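Local coordinates for Alpha/beta hydrolase fold protein (Sphaerobacter thermophilus, PDB 3R0V), which probably acts as a hydrolase of the alpha/beta hydrolase fold and binds D-malate in a pocket, at residues A32-A37 with R58-S63. Numbering follows the deposited sequence.
Sequences ALSTRA and RGRGDS. With MLT (D-malate), chain F.
NH1 of Arg-60 is held by two backbone carbonyls, Ser-34 O across the contact and Gly-31 O just before it, and Gly-31 O also takes a hydrogen bond from Ser-34 OG. The bond to Ser-34 O is nearly straight (NH1 to O 3.1 Å, 171° at the hydrogen). The Ser-34 oxygen lies in the guanidinium plane, at its edge, and accepts on a lone pair in its own carbonyl plane. The Arg-60 chain runs extended from CG to NE (chi3 -164°), which carries the guanidinium alongside residues 33-34. Thr-35 CG2 rests 4.1 Å from Arg-60 CB and 4.0 Å from Gly-61 N.

At the other end, Arg-36 NH2 meets Asp-62 OD2 at 2.9 Å in a salt bridge. The oxygen lies in the guanidinium plane but is approached from above the carboxylate, the two planes 51° apart. A type II' turn from Arg-60 to Ser-63 presents Asp-62. Further salt bridges join Arg-60 NH2 to Asp-188, Arg-36 NH2 to Asp-56 and Arg-36 NE to Glu-18. Were Arg-60 replaced by an alanine, Ser-34 O would probably lose this donor and Asp-188 a cationic partner.

Ala-32 N donates a hydrogen bond to D-malate O1 at 2.9 Å. With Ser-96 N also holding the ligand, this is consistent with an oxyanion hole, as in relatives. The contact joins the loop between strand 25-29 and helix 40-46 to the one between strand 51-52 and helix 71-84, while Leu-33 packs on helix 147-158.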
loop_
_atom_site.group_PDB
_atom_site.type_symbol
_atom_site.label_atom_id
_atom_site.label_comp_id
_atom_site.label_asym_id
_atom_site.label_seq_id
_atom_site.Cartn_x
_atom_site.Cartn_y
_atom_site.Cartn_z
ATOM N N ALA A 32 1.277 3.374 3.639
ATOM C CA ALA A 32 1.283 4.430 4.641
ATOM C C ALA A 32 2.327 5.478 4.276
ATOM O O ALA A 32 3.433 5.152 3.850
ATOM C CB ALA A 32 1.544 3.844 6.028
ATOM N N LEU A 33 1.942 6.743 4.432
ATOM C CA LEU A 33 2.832 7.885 4.223
ATOM C C LEU A 33 3.288 8.073 2.790
ATOM O O LEU A 33 4.187 8.866 2.524
ATOM C CB LEU A 33 4.047 7.824 5.157
ATOM C CG LEU A 33 3.652 7.687 6.627
ATOM C CD1 LEU A 33 4.884 7.379 7.464
ATOM C CD2 LEU A 33 2.965 8.952 7.135
ATOM N N SER A 34 2.668 7.349 1.867
ATOM C CA SER A 34 3.016 7.470 0.462
ATOM C C SER A 34 2.204 8.559 -0.218
ATOM O O SER A 34 1.089 8.877 0.198
ATOM C CB SER A 34 2.720 6.157 -0.255
ATOM O OG SER A 34 1.318 6.008 -0.407
ATOM N N THR A 35 2.761 9.109 -1.290
ATOM C CA THR A 35 1.975 9.884 -2.247
ATOM C C THR A 35 2.277 9.284 -3.605
ATOM O O THR A 35 2.983 8.278 -3.698
ATOM C CB THR A 35 2.361 11.361 -2.254
ATOM O OG1 THR A 35 3.696 11.505 -2.756
ATOM C CG2 THR A 35 2.255 11.957 -0.849
ATOM N N ARG A 36 1.761 9.892 -4.667
ATOM C CA ARG A 36 1.950 9.323 -5.994
ATOM C C ARG A 36 3.419 9.336 -6.415
ATOM O O ARG A 36 3.849 8.491 -7.199
ATOM C CB ARG A 36 1.046 10.014 -7.027
ATOM C CG ARG A 36 1.480 11.387 -7.510
ATOM C CD ARG A 36 0.346 11.998 -8.329
ATOM N NE ARG A 36 0.781 13.070 -9.217
ATOM C CZ ARG A 36 0.644 14.359 -8.931
ATOM N NH1 ARG A 36 1.068 15.284 -9.779
ATOM N NH2 ARG A 36 0.076 14.721 -7.788
ATOM N N ALA A 37 4.197 10.269 -5.871
ATOM C CA ALA A 37 5.626 10.341 -6.185
ATOM C C ALA A 37 6.347 9.028 -5.902
ATOM O O ALA A 37 7.303 8.665 -6.592
ATOM C CB ALA A 37 6.287 11.476 -5.406
ATOM N N ARG A 58 -6.505 9.784 -0.744
ATOM C CA ARG A 58 -7.159 10.961 -0.185
ATOM C C ARG A 58 -6.398 11.556 0.996
ATOM O O ARG A 58 -5.812 10.835 1.816
ATOM C CB ARG A 58 -8.632 10.706 0.162
ATOM C CG ARG A 58 -8.895 9.662 1.223
ATOM C CD ARG A 58 -10.368 9.686 1.621
ATOM N NE ARG A 58 -11.201 9.526 0.432
ATOM C CZ ARG A 58 -12.414 10.042 0.268
ATOM N NH1 ARG A 58 -13.063 9.826 -0.867
ATOM N NH2 ARG A 58 -12.989 10.753 1.234
ATOM N N GLY A 59 -6.388 12.884 1.049
ATOM C CA GLY A 59 -5.706 13.611 2.106
ATOM C C GLY A 59 -4.220 13.775 1.869
ATOM O O GLY A 59 -3.531 14.317 2.737
ATOM N N ARG A 60 -3.726 13.331 0.710
ATOM C CA ARG A 60 -2.293 13.385 0.392
ATOM C C ARG A 60 -2.029 14.050 -0.946
ATOM O O ARG A 60 -2.875 14.057 -1.830
ATOM C CB ARG A 60 -1.716 11.972 0.319
ATOM C CG ARG A 60 -2.177 11.084 1.434
ATOM C CD ARG A 60 -1.688 9.687 1.214
ATOM N NE ARG A 60 -2.434 8.769 2.054
ATOM C CZ ARG A 60 -1.935 7.640 2.533
ATOM N NH1 ARG A 60 -0.682 7.287 2.243
ATOM N NH2 ARG A 60 -2.697 6.870 3.289
ATOM N N GLY A 61 -0.819 14.569 -1.111
ATOM C CA GLY A 61 -0.382 15.091 -2.394
ATOM C C GLY A 61 -1.368 16.109 -2.924
ATOM O O GLY A 61 -1.693 17.079 -2.229
ATOM N N ASP A 62 -1.864 15.909 -4.142
ATOM C CA ASP A 62 -2.777 16.882 -4.741
ATOM C C ASP A 62 -4.231 16.458 -4.637
ATOM O O ASP A 62 -5.107 17.082 -5.231
ATOM C CB ASP A 62 -2.401 17.159 -6.198
ATOM C CG ASP A 62 -1.062 17.857 -6.331
ATOM O OD1 ASP A 62 -0.736 18.711 -5.470
ATOM O OD2 ASP A 62 -0.327 17.549 -7.293
ATOM N N SER A 63 -4.493 15.399 -3.877
ATOM C CA SER A 63 -5.875 14.978 -3.657
ATOM C C SER A 63 -6.541 15.744 -2.521
ATOM O O SER A 63 -5.879 16.209 -1.587
ATOM C CB SER A 63 -5.953 13.497 -3.350
ATOM O OG SER A 63 -5.588 12.751 -4.500
HETATM C C1 MLT F . 2.864 0.255 5.524
HETATM O O1 MLT F . 2.254 0.758 4.526
HETATM O O2 MLT F . 2.412 -0.706 6.147
HETATM C C2 MLT F . 4.184 0.865 5.912
HETATM O O3 MLT F . 4.635 1.732 4.891
HETATM C C3 MLT F . 5.216 -0.219 6.194
HETATM C C4 MLT F . 6.608 0.375 6.206
HETATM O O4 MLT F . 6.820 1.548 5.824
HETATM O O5 MLT F . 7.576 -0.306 6.602
#